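Local coordinates for Sn-glycerol-3-phosphate ABC transporter substrate-binding protein UspB (Mycobacterium tuberculosis, PDB 4MFI), which probably binds glycerophosphocholine as the substrate-binding subunit of an ABC transporter and presents it for uptake, at residues T226-T230 with F413-Q417; T234-N239 with V409-F413; L388-I394 with R419-L424; N202-S207 with I395-E400. One frame throughout, in Å; residues are numbered along the deposited sequence.

Interaction 1: T226-T230 with F413-Q417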
loop_
_atom_site.group_PDB
_atom_site.type_symbol
_atom_site.label_atom_id
_atom_site.label_comp_id
_atom_site.label_asym_id
_atom_site.label_seq_id
_atom_site.Cartn_x
_atom_site.Cartn_y
_atom_site.Cartn_z
ATOM N N THR A 226 10.715 17.297 5.815
ATOM C CA THR A 226 10.316 18.214 6.872
ATOM C C THR A 226 9.070 17.689 7.575
ATOM O O THR A 226 8.003 17.571 6.973
ATOM C CB THR A 226 10.097 19.620 6.281
ATOM O OG1 THR A 226 11.339 20.079 5.723
ATOM C CG2 THR A 226 9.613 20.602 7.340
ATOM N N LEU A 227 9.220 17.344 8.848
ATOM C CA LEU A 227 8.110 16.778 9.606
ATOM C C LEU A 227 7.033 17.830 9.861
ATOM O O LEU A 227 7.335 19.001 10.133
ATOM C CB LEU A 227 8.618 16.163 10.907
ATOM C CG LEU A 227 9.660 15.049 10.732
ATOM C CD1 LEU A 227 10.158 14.565 12.078
ATOM C CD2 LEU A 227 9.099 13.889 9.936
ATOM N N THR A 228 5.775 17.420 9.743
ATOM C CA THR A 228 4.655 18.361 9.808
ATOM C C THR A 228 3.523 17.836 10.693
ATOM O O THR A 228 2.376 18.260 10.557
ATOM C CB THR A 228 4.109 18.718 8.394
ATOM O OG1 THR A 228 3.757 17.527 7.679
ATOM C CG2 THR A 228 5.144 19.482 7.586
ATOM N N LEU A 229 3.845 16.920 11.601
ATOM C CA LEU A 229 2.852 16.396 12.530
ATOM C C LEU A 229 2.282 17.480 13.444
ATOM O O LEU A 229 1.137 17.384 13.889
ATOM C CB LEU A 229 3.451 15.277 13.380
ATOM C CG LEU A 229 3.642 13.939 12.677
ATOM C CD1 LEU A 229 4.569 13.065 13.476
ATOM C CD2 LEU A 229 2.303 13.236 12.496
ATOM N N THR A 230 3.073 18.509 13.733
ATOM C CA THR A 230 2.617 19.542 14.659
ATOM C C THR A 230 2.030 20.761 13.957
ATOM O O THR A 230 1.685 21.755 14.612
ATOM C CB THR A 230 3.746 19.991 15.592
ATOM O OG1 THR A 230 4.862 20.437 14.809
ATOM C CG2 THR A 230 4.182 18.834 16.492
ATOM N N PHE A 413 1.283 14.031 19.048
ATOM C CA PHE A 413 1.968 14.380 17.803
ATOM C C PHE A 413 3.293 15.114 18.047
ATOM O O PHE A 413 4.260 14.918 17.308
ATOM C CB PHE A 413 1.065 15.204 16.874
ATOM C CG PHE A 413 0.002 14.394 16.159
ATOM C CD1 PHE A 413 -0.217 13.057 16.466
ATOM C CD2 PHE A 413 -0.761 14.975 15.155
ATOM C CE1 PHE A 413 -1.194 12.322 15.789
ATOM C CE2 PHE A 413 -1.736 14.256 14.481
ATOM C CZ PHE A 413 -1.955 12.925 14.795
ATOM N N THR A 414 3.344 15.952 19.081
ATOM C CA THR A 414 4.572 16.668 19.415
ATOM C C THR A 414 5.671 15.715 19.879
ATOM O O THR A 414 6.818 15.823 19.430
ATOM C CB THR A 414 4.311 17.750 20.482
ATOM O OG1 THR A 414 3.347 18.686 19.977
ATOM C CG2 THR A 414 5.590 18.484 20.849
ATOM N N ASN A 415 5.323 14.784 20.766
ATOM C CA ASN A 415 6.271 13.772 21.246
ATOM C C ASN A 415 6.767 12.915 20.095
ATOM O O ASN A 415 7.961 12.641 19.971
ATOM C CB ASN A 415 5.642 12.873 22.335
ATOM C CG ASN A 415 6.481 11.603 22.641
ATOM O OD1 ASN A 415 7.426 11.650 23.433
ATOM N ND2 ASN A 415 6.116 10.466 22.029
ATOM N N ILE A 416 5.838 12.477 19.257
ATOM C CA ILE A 416 6.204 11.636 18.129
ATOM C C ILE A 416 7.114 12.382 17.168
ATOM O O ILE A 416 8.119 11.828 16.712
ATOM C CB ILE A 416 4.970 11.102 17.409
ATOM C CG1 ILE A 416 4.301 10.042 18.279
ATOM C CG2 ILE A 416 5.340 10.530 16.049
ATOM C CD1 ILE A 416 2.957 9.646 17.776
ATOM N N GLN A 417 6.789 13.642 16.872
ATOM C CA GLN A 417 7.632 14.406 15.952
ATOM C C GLN A 417 9.065 14.550 16.469
ATOM O O GLN A 417 10.017 14.440 15.696
ATOM C CB GLN A 417 7.027 15.777 15.614
ATOM C CG GLN A 417 7.892 16.555 14.623
ATOM C CD GLN A 417 7.135 17.611 13.837
ATOM O OE1 GLN A 417 5.988 17.418 13.456
ATOM N NE2 GLN A 417 7.801 18.721 13.555
HETATM O O HOH W 1 5.605 20.641 12.395
#

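Interaction 2: T234-N239 with V409-F413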
loop_
_atom_site.group_PDB
_atom_site.type_symbol
_atom_site.label_atom_id
_atom_site.label_comp_id
_atom_site.label_asym_id
_atom_site.label_seq_id
_atom_site.Cartn_x
_atom_site.Cartn_y
_atom_site.Cartn_z
ATOM N N THR A 234 -2.575 19.225 10.400
ATOM C CA THR A 234 -2.362 17.847 10.820
ATOM C C THR A 234 -2.964 17.595 12.195
ATOM O O THR A 234 -3.609 16.569 12.430
ATOM C CB THR A 234 -0.875 17.515 10.843
ATOM O OG1 THR A 234 -0.317 17.865 9.571
ATOM C CG2 THR A 234 -0.664 16.024 11.111
ATOM N N ILE A 235 -2.755 18.532 13.111
ATOM C CA ILE A 235 -3.376 18.427 14.428
ATOM C C ILE A 235 -4.908 18.408 14.305
ATOM O O ILE A 235 -5.585 17.644 14.997
ATOM C CB ILE A 235 -2.885 19.546 15.371
ATOM C CG1 ILE A 235 -1.408 19.307 15.719
ATOM C CG2 ILE A 235 -3.741 19.603 16.639
ATOM C CD1 ILE A 235 -0.788 20.384 16.537
ATOM N N ALA A 236 -5.453 19.217 13.400
ATOM C CA ALA A 236 -6.896 19.226 13.172
ATOM C C ALA A 236 -7.406 17.874 12.666
ATOM O O ALA A 236 -8.447 17.393 13.120
ATOM C CB ALA A 236 -7.279 20.342 12.218
ATOM N N ALA A 237 -6.680 17.262 11.728
ATOM C CA ALA A 237 -7.033 15.923 11.259
ATOM C C ALA A 237 -6.960 14.909 12.400
ATOM O O ALA A 237 -7.827 14.038 12.529
ATOM C CB ALA A 237 -6.137 15.503 10.105
ATOM N N GLY A 238 -5.935 15.030 13.240
ATOM C CA GLY A 238 -5.822 14.182 14.420
ATOM C C GLY A 238 -7.025 14.318 15.340
ATOM O O GLY A 238 -7.531 13.325 15.878
ATOM N N ASN A 239 -7.496 15.549 15.520
ATOM C CA ASN A 239 -8.674 15.785 16.346
ATOM C C ASN A 239 -9.968 15.296 15.711
ATOM O O ASN A 239 -10.864 14.858 16.415
ATOM C CB ASN A 239 -8.764 17.254 16.760
ATOM C CG ASN A 239 -7.830 17.578 17.907
ATOM O OD1 ASN A 239 -6.958 18.434 17.798
ATOM N ND2 ASN A 239 -8.002 16.873 19.016
ATOM N N VAL A 409 -4.122 14.947 21.183
ATOM C CA VAL A 409 -3.493 14.970 19.863
ATOM C C VAL A 409 -2.219 15.817 19.823
ATOM O O VAL A 409 -1.194 15.371 19.320
ATOM C CB VAL A 409 -4.475 15.442 18.768
ATOM C CG1 VAL A 409 -3.759 15.603 17.435
ATOM C CG2 VAL A 409 -5.624 14.452 18.638
ATOM N N THR A 410 -2.273 17.037 20.348
ATOM C CA THR A 410 -1.098 17.905 20.311
ATOM C C THR A 410 0.072 17.307 21.089
ATOM O O THR A 410 1.196 17.271 20.595
ATOM C CB THR A 410 -1.430 19.322 20.810
ATOM O OG1 THR A 410 -2.377 19.914 19.914
ATOM C CG2 THR A 410 -0.185 20.193 20.850
ATOM N N LYS A 411 -0.193 16.809 22.291
ATOM C CA LYS A 411 0.869 16.201 23.084
ATOM C C LYS A 411 1.457 14.980 22.369
ATOM O O LYS A 411 2.681 14.814 22.288
ATOM C CB LYS A 411 0.345 15.818 24.466
ATOM C CG LYS A 411 1.361 15.108 25.332
ATOM C CD LYS A 411 0.696 14.523 26.574
ATOM C CE LYS A 411 1.638 13.605 27.331
ATOM N NZ LYS A 411 2.746 14.364 27.966
ATOM N N THR A 412 0.583 14.140 21.824
ATOM C CA THR A 412 1.028 12.905 21.187
ATOM C C THR A 412 1.831 13.190 19.923
ATOM O O THR A 412 2.948 12.677 19.762
ATOM C CB THR A 412 -0.168 11.995 20.870
ATOM O OG1 THR A 412 -0.845 11.674 22.091
ATOM C CG2 THR A 412 0.286 10.707 20.196
ATOM N N PHE A 413 1.283 14.031 19.048
ATOM C CA PHE A 413 1.968 14.380 17.803
ATOM C C PHE A 413 3.293 15.114 18.047
ATOM O O PHE A 413 4.260 14.918 17.308
ATOM C CB PHE A 413 1.065 15.204 16.874
ATOM C CG PHE A 413 0.002 14.394 16.159
ATOM C CD1 PHE A 413 -0.217 13.057 16.466
ATOM C CD2 PHE A 413 -0.761 14.975 15.155
ATOM C CE1 PHE A 413 -1.194 12.322 15.789
ATOM C CE2 PHE A 413 -1.736 14.256 14.481
ATOM C CZ PHE A 413 -1.955 12.925 14.795
#

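Interaction 3: L388-I394 with R419-L424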
loop_
_atom_site.group_PDB
_atom_site.type_symbol
_atom_site.label_atom_id
_atom_site.label_comp_id
_atom_site.label_asym_id
_atom_site.label_seq_id
_atom_site.Cartn_x
_atom_site.Cartn_y
_atom_site.Cartn_z
ATOM N N LEU A 388 11.482 6.881 6.748
ATOM C CA LEU A 388 12.035 7.152 8.069
ATOM C C LEU A 388 11.889 5.866 8.874
ATOM O O LEU A 388 10.779 5.359 9.028
ATOM C CB LEU A 388 11.244 8.297 8.704
ATOM C CG LEU A 388 11.772 8.995 9.962
ATOM C CD1 LEU A 388 11.049 10.320 10.148
ATOM C CD2 LEU A 388 11.635 8.117 11.210
ATOM N N PRO A 389 13.007 5.324 9.383
ATOM C CA PRO A 389 12.989 4.020 10.055
ATOM C C PRO A 389 11.959 3.936 11.169
ATOM O O PRO A 389 11.961 4.773 12.075
ATOM C CB PRO A 389 14.405 3.906 10.638
ATOM C CG PRO A 389 15.244 4.704 9.707
ATOM C CD PRO A 389 14.371 5.875 9.289
ATOM N N GLY A 390 11.080 2.941 11.076
ATOM C CA GLY A 390 10.008 2.743 12.036
ATOM C C GLY A 390 8.898 3.787 12.057
ATOM O O GLY A 390 8.029 3.734 12.926
ATOM N N GLY A 391 8.902 4.727 11.114
ATOM C CA GLY A 391 7.932 5.807 11.152
ATOM C C GLY A 391 6.492 5.318 11.116
ATOM O O GLY A 391 5.611 5.850 11.812
ATOM N N ASP A 392 6.240 4.302 10.298
ATOM C CA ASP A 392 4.918 3.693 10.260
ATOM C C ASP A 392 4.485 3.176 11.624
ATOM O O ASP A 392 3.348 3.392 12.040
ATOM C CB ASP A 392 4.866 2.563 9.230
ATOM C CG ASP A 392 5.826 1.433 9.539
ATOM O OD1 ASP A 392 6.999 1.715 9.865
ATOM O OD2 ASP A 392 5.405 0.254 9.464
ATOM N N ARG A 393 5.399 2.519 12.333
ATOM C CA ARG A 393 5.067 1.892 13.605
ATOM C C ARG A 393 4.915 2.921 14.726
ATOM O O ARG A 393 4.033 2.802 15.587
ATOM C CB ARG A 393 6.134 0.858 13.975
ATOM C CG ARG A 393 6.370 -0.230 12.908
ATOM C CD ARG A 393 5.133 -1.068 12.618
ATOM N NE ARG A 393 4.523 -1.597 13.839
ATOM C CZ ARG A 393 3.491 -2.437 13.855
ATOM N NH1 ARG A 393 2.958 -2.861 12.715
ATOM N NH2 ARG A 393 2.990 -2.855 15.011
ATOM N N ILE A 394 5.787 3.920 14.720
ATOM C CA ILE A 394 5.759 4.962 15.743
ATOM C C ILE A 394 4.525 5.859 15.577
ATOM O O ILE A 394 3.827 6.165 16.547
ATOM C CB ILE A 394 7.065 5.789 15.710
ATOM C CG1 ILE A 394 8.257 4.894 16.072
ATOM C CG2 ILE A 394 6.973 7.001 16.628
ATOM C CD1 ILE A 394 9.613 5.536 15.817
ATOM N N ARG A 419 10.664 12.447 18.446
ATOM C CA ARG A 419 11.304 11.139 18.306
ATOM C C ARG A 419 11.668 10.834 16.860
ATOM O O ARG A 419 12.756 10.322 16.577
ATOM C CB ARG A 419 10.412 10.043 18.895
ATOM C CG ARG A 419 10.348 10.149 20.424
ATOM C CD ARG A 419 9.225 9.368 21.023
ATOM N NE ARG A 419 9.291 7.960 20.669
ATOM C CZ ARG A 419 8.220 7.217 20.422
ATOM N NH1 ARG A 419 8.361 5.944 20.104
ATOM N NH2 ARG A 419 7.006 7.757 20.483
ATOM N N LEU A 420 10.754 11.145 15.952
ATOM C CA LEU A 420 10.992 10.923 14.527
ATOM C C LEU A 420 12.131 11.797 14.004
ATOM O O LEU A 420 12.917 11.363 13.159
ATOM C CB LEU A 420 9.721 11.189 13.718
ATOM C CG LEU A 420 8.537 10.240 13.950
ATOM C CD1 LEU A 420 7.370 10.652 13.058
ATOM C CD2 LEU A 420 8.920 8.793 13.698
ATOM N N GLN A 421 12.221 13.033 14.496
ATOM C CA GLN A 421 13.275 13.943 14.058
ATOM C C GLN A 421 14.649 13.382 14.427
ATOM O O GLN A 421 15.575 13.392 13.611
ATOM C CB GLN A 421 13.093 15.329 14.684
ATOM C CG GLN A 421 14.028 16.371 14.087
ATOM C CD GLN A 421 13.639 16.723 12.677
ATOM O OE1 GLN A 421 12.518 17.169 12.431
ATOM N NE2 GLN A 421 14.558 16.525 11.733
ATOM N N VAL A 422 14.773 12.887 15.656
ATOM C CA VAL A 422 16.024 12.291 16.110
ATOM C C VAL A 422 16.404 11.083 15.251
ATOM O O VAL A 422 17.548 10.963 14.808
ATOM C CB VAL A 422 15.945 11.914 17.601
ATOM C CG1 VAL A 422 17.127 11.050 18.008
ATOM C CG2 VAL A 422 15.895 13.168 18.455
ATOM N N ILE A 423 15.439 10.207 14.980
ATOM C CA ILE A 423 15.716 9.020 14.168
ATOM C C ILE A 423 16.099 9.406 12.735
ATOM O O ILE A 423 17.063 8.885 12.177
ATOM C CB ILE A 423 14.517 8.045 14.168
ATOM C CG1 ILE A 423 14.362 7.409 15.555
ATOM C CG2 ILE A 423 14.702 6.943 13.109
ATOM C CD1 ILE A 423 13.038 6.706 15.759
ATOM N N LEU A 424 15.346 10.327 12.148
ATOM C CA LEU A 424 15.624 10.786 10.793
ATOM C C LEU A 424 17.035 11.368 10.677
ATOM O O LEU A 424 17.794 11.015 9.770
ATOM C CB LEU A 424 14.597 11.848 10.391
ATOM C CG LEU A 424 14.685 12.332 8.947
ATOM C CD1 LEU A 424 14.317 11.197 7.984
ATOM C CD2 LEU A 424 13.774 13.537 8.754
HETATM O O HOH W 2 4.464 6.504 19.342
#

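Interaction 4: N202-S207 with I395-E400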
loop_
_atom_site.group_PDB
_atom_site.type_symbol
_atom_site.label_atom_id
_atom_site.label_comp_id
_atom_site.label_asym_id
_atom_site.label_seq_id
_atom_site.Cartn_x
_atom_site.Cartn_y
_atom_site.Cartn_z
ATOM N N ASN A 202 -6.254 -0.639 13.873
ATOM C CA ASN A 202 -5.368 -0.525 15.031
ATOM C C ASN A 202 -3.933 -0.221 14.602
ATOM O O ASN A 202 -3.693 0.149 13.448
ATOM C CB ASN A 202 -5.453 -1.766 15.932
ATOM C CG ASN A 202 -4.868 -3.017 15.289
ATOM O OD1 ASN A 202 -4.215 -2.971 14.238
ATOM N ND2 ASN A 202 -5.081 -4.150 15.943
ATOM N N ALA A 203 -2.978 -0.389 15.510
ATOM C CA ALA A 203 -1.603 0.024 15.230
ATOM C C ALA A 203 -0.924 -0.763 14.112
ATOM O O ALA A 203 0.165 -0.400 13.673
ATOM C CB ALA A 203 -0.762 -0.026 16.494
ATOM N N ASP A 204 -1.540 -1.846 13.651
ATOM C CA ASP A 204 -0.948 -2.560 12.526
ATOM C C ASP A 204 -1.166 -1.896 11.167
ATOM O O ASP A 204 -0.464 -2.222 10.208
ATOM C CB ASP A 204 -1.417 -4.012 12.489
ATOM C CG ASP A 204 -0.582 -4.916 13.382
ATOM O OD1 ASP A 204 0.615 -4.610 13.603
ATOM O OD2 ASP A 204 -1.120 -5.937 13.854
ATOM N N LEU A 205 -2.120 -0.968 11.078
ATOM C CA LEU A 205 -2.437 -0.357 9.788
ATOM C C LEU A 205 -2.843 1.112 9.832
ATOM O O LEU A 205 -2.971 1.748 8.788
ATOM C CB LEU A 205 -3.538 -1.158 9.087
ATOM C CG LEU A 205 -3.534 -1.120 7.562
ATOM C CD1 LEU A 205 -2.246 -1.714 7.028
ATOM C CD2 LEU A 205 -4.730 -1.870 7.015
ATOM N N ILE A 206 -3.051 1.665 11.021
ATOM C CA ILE A 206 -3.652 2.994 11.105
ATOM C C ILE A 206 -2.784 4.120 10.512
ATOM O O ILE A 206 -3.321 5.050 9.919
ATOM C CB ILE A 206 -4.121 3.326 12.551
ATOM C CG1 ILE A 206 -4.975 4.601 12.591
ATOM C CG2 ILE A 206 -2.927 3.456 13.482
ATOM C CD1 ILE A 206 -6.244 4.512 11.759
ATOM N N SER A 207 -1.455 4.050 10.618
ATOM C CA SER A 207 -0.682 5.115 9.964
ATOM C C SER A 207 -0.862 5.100 8.450
ATOM O O SER A 207 -0.759 6.137 7.801
ATOM C CB SER A 207 0.806 5.104 10.325
ATOM O OG SER A 207 1.473 3.993 9.752
ATOM N N ILE A 395 4.232 6.270 14.346
ATOM C CA ILE A 395 3.012 7.038 14.099
ATOM C C ILE A 395 1.761 6.216 14.436
ATOM O O ILE A 395 0.825 6.721 15.067
ATOM C CB ILE A 395 2.967 7.566 12.651
ATOM C CG1 ILE A 395 4.098 8.586 12.441
ATOM C CG2 ILE A 395 1.614 8.196 12.346
ATOM C CD1 ILE A 395 4.352 8.963 10.979
ATOM N N SER A 396 1.744 4.946 14.037
ATOM C CA SER A 396 0.612 4.082 14.361
ATOM C C SER A 396 0.404 3.948 15.857
ATOM O O SER A 396 -0.738 3.956 16.320
ATOM C CB SER A 396 0.769 2.692 13.755
ATOM O OG SER A 396 0.506 2.712 12.368
ATOM N N ALA A 397 1.491 3.800 16.615
ATOM C CA ALA A 397 1.354 3.669 18.060
ATOM C C ALA A 397 0.735 4.923 18.659
ATOM O O ALA A 397 -0.089 4.843 19.568
ATOM C CB ALA A 397 2.705 3.370 18.705
ATOM N N GLY A 398 1.113 6.087 18.136
ATOM C CA GLY A 398 0.547 7.336 18.613
ATOM C C GLY A 398 -0.932 7.459 18.293
ATOM O O GLY A 398 -1.733 7.846 19.146
ATOM N N LEU A 399 -1.302 7.126 17.063
ATOM C CA LEU A 399 -2.708 7.140 16.679
ATOM C C LEU A 399 -3.515 6.135 17.500
ATOM O O LEU A 399 -4.658 6.412 17.882
ATOM C CB LEU A 399 -2.851 6.863 15.184
ATOM C CG LEU A 399 -2.363 8.008 14.296
ATOM C CD1 LEU A 399 -2.161 7.528 12.859
ATOM C CD2 LEU A 399 -3.340 9.182 14.344
ATOM N N GLU A 400 -2.924 4.980 17.797
ATOM C CA GLU A 400 -3.633 3.991 18.597
ATOM C C GLU A 400 -3.824 4.478 20.038
ATOM O O GLU A 400 -4.848 4.197 20.652
ATOM C CB GLU A 400 -2.939 2.628 18.559
ATOM C CG GLU A 400 -3.837 1.500 19.055
ATOM C CD GLU A 400 -3.116 0.171 19.135
ATOM O OE1 GLU A 400 -2.228 0.025 20.003
ATOM O OE2 GLU A 400 -3.439 -0.737 18.334
#

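Interaction 1: T226-T230 with F413-Q417
Gln-417, on helix 409-427, pushes its amide into the turn that follows strand 226-227, making a mixed contact: side-chain amide against turn backbone, with leucine packing beside it. Its CG lies opposite the backbone N (chi1 -178°) and the chain runs on extended, which carries the amide off the helix and past Leu-227, whose side chain runs the opposite way; CB of Leu-227 is 3.6 Å from CD of Gln-417. OE1 of Gln-417 accepts from Thr-230 N at 3.1 Å. That bond is bent, 136° at the hydrogen, and the donor sits 32° off the carbonyl plane. Leu-229 N is also near, 2.9 Å from the same OE1. On the other arm of the amide, NE2 of Gln-417 donates to a water 3.1 Å away, and this water lies 3.3 Å from Leu-227 O.

Beside the amide, toward the helix, the contact turns apolar. CD1 of Leu-229 meets CG2 of Ile-416 at 3.7 Å, while CD2 of Leu-229 sits over one face of the Phe-413 ring. At the outer end, CG2 of Thr-230 lies 3.6 Å from OG1 of Thr-414, the two side chains crossing at about a right angle; the Thr-414 hydroxyl is already bonded to Thr-410 O in its own helix.

The amide is thus oriented by what it meets, oxygen toward Thr-230 N, nitrogen toward the water. Leu-229 O fares differently: it is buried with no polar partner and has CD2 of Phe-413 3.3 Å away, a polar cost carried within otherwise oily packing.

Interaction 2: T234-N239 with V409-F413
The Phe-413 ring has Val-409, one helical turn before it, on one face: CG1 sits 3.8 Å above the ring plane, offset toward the rim, opposite the face taken by Leu-229. At the ring edge, in plane, lies Thr-234 O, 3.6 Å from CE2 of Phe-413. This carbonyl also accepts the helical bond from Gly-238 N, so the ring edge approaches an oxygen that is already satisfied. CG2 of Thr-234 touches the same ring corner.

Gly-238 is what lets the two helices mesh here. Having no side chain, it leaves its CA open to both neighbours, 3.9 Å from CG1 of Val-409 and 4.1 Å from CZ of Phe-413. Val-409 straddles this point: CG1, opposite the backbone N (chi1 174°), goes between Gly-238 and Ile-235, and CG2 goes to Gly-238 O at 3.5 Å, with the Asn-239 side chain lying obliquely over it. Ile-235 slides past Val-409 in the opposite direction and puts its CG2 3.6 Å from OG1 of Thr-410, closing the outer side with a methyl against a hydroxyl. The interface is entirely van der Waals.

The short helical segments approach to 9.8 Å between axes, at 120° between their N-to-C directions. Helix 391-405 covers another side of the pair, with Ile-402 touching Val-409 and Phe-413. Behind helix 232-245, Ala-237 packs on Phe-210 and Phe-217, while Thr-234 OG1 bonds to Thr-228 O, tying this helix to the residues just before it in sequence.

Interaction 3: L388-I394 with R419-L424
Three torsions set up this contact between Leu-388, Ile-394 and the helix segment 419-424. In Leu-388, CG points opposite the backbone N (chi1 -167°), which turns both methyls onto the helix; in Ile-394 an extended chi2 of 169° sends CD1 outward; in Arg-419 a bend at chi3 (57°) folds the guanidinium back toward Ile-394.

Leu-388 crosses three helix side chains at about right angles. Its CD2 reaches CD2 of Leu-420 at 3.7 Å and CG2 of Ile-423 at 3.8 Å, while its CD1 rests 3.9 Å from CB of Leu-424. Pro-389 runs alongside Ile-423 in the reverse direction, touching the same CG2. Ile-394 and Ile-423 meet tip to tip, CD1 to CD1 at 3.6 Å. At the rim, CG2 of Ile-394 lies over one face of the Arg-419 guanidinium, 3.9 Å from NH1. A water at the guanidinium edge, in its plane, accepts from Arg-419 NH2 and donates to Ile-394 O 2.9 Å away, so the charged group has an aliphatic face contact and a polar edge contact at once.

Leu-388 opens a type II turn that ends at Gly-391 and is closed by the bond from Gly-391 N to Leu-388 O; Gly-390 takes positive phi within it and serves as the N-cap of helix 391-405.

The contact joins the beginning of helix 391-405 to the later part of helix 409-427, which runs back along it. Leu-227 of strand 226-227 packs on both Leu-388 and Leu-420, Leu-229 also touches Leu-420, and Trp-225 touches Leu-424. Facing elsewhere, Asp-392 makes a salt bridge to Arg-103.

Interaction 4: N202-S207 with I395-E400
Ser-207 and Ser-396 bring their backbones to 4.7 Å between CA atoms, where the loop leading into helix 206-209 meets helix 391-405; that loop holds an Asx turn, Asn-202 OD1 accepting from Asp-204 N, and Asn-202 O takes both Leu-205 N and Ile-206 N. Two side chains of helix 391-405 grip this backbone. OG of Ser-396 accepts from Ser-207 N at 2.9 Å, 148° at the hydrogen, and also bonds to Asp-392 O in its own helix. One turn on, Glu-400 stretches out, CG opposite its backbone N (chi1 -164°), and OE2 accepts from Ala-203 N at 2.9 Å. This donor comes from above the carboxylate, 52° out of its plane, while CB of Ala-203 packs 3.5 Å from CD of Glu-400. Alongside, CG2 of Ile-206 packs 3.8 Å from CB of Leu-399, and CB of Ser-207 touches CG2 of Ile-395. OG of Ser-207 turns to Arg-385 and Asp-392 O. Ala-203 N and Ser-207 N are thus met by side chains of helix 391-405.

The loop follows strand 198-201, so the contact ties that strand's end to helix 391-405. Tyr-221 OH bonds to Ser-207 O and Tyr-241 OH to Leu-399 O; on the side toward helix 409-427, Ile-395 packs on Leu-420 and Leu-399 on Phe-413.

In the fold
All four contacts lie on the same side of the chain's centre, around the hairpin of helices 391-405 and 409-427. Helix 409-427 serves interactions 2, 1 and 3 in that order along its length; helix 391-405 serves 3 and then 4. Interactions 1 and 2 are about 9 Å apart between centres and share Phe-413; 2 and 3 are the most distant pair, about 17 Å, and do not touch. A salt bridge from Arg-393 to Asp-204 joins interactions 3 and 4. Three of the four bring residues 202-239 against the C-terminal helices, so sequence-distant parts of this periplasmic-binding-protein-like fold are packed against each other on one side of the fold.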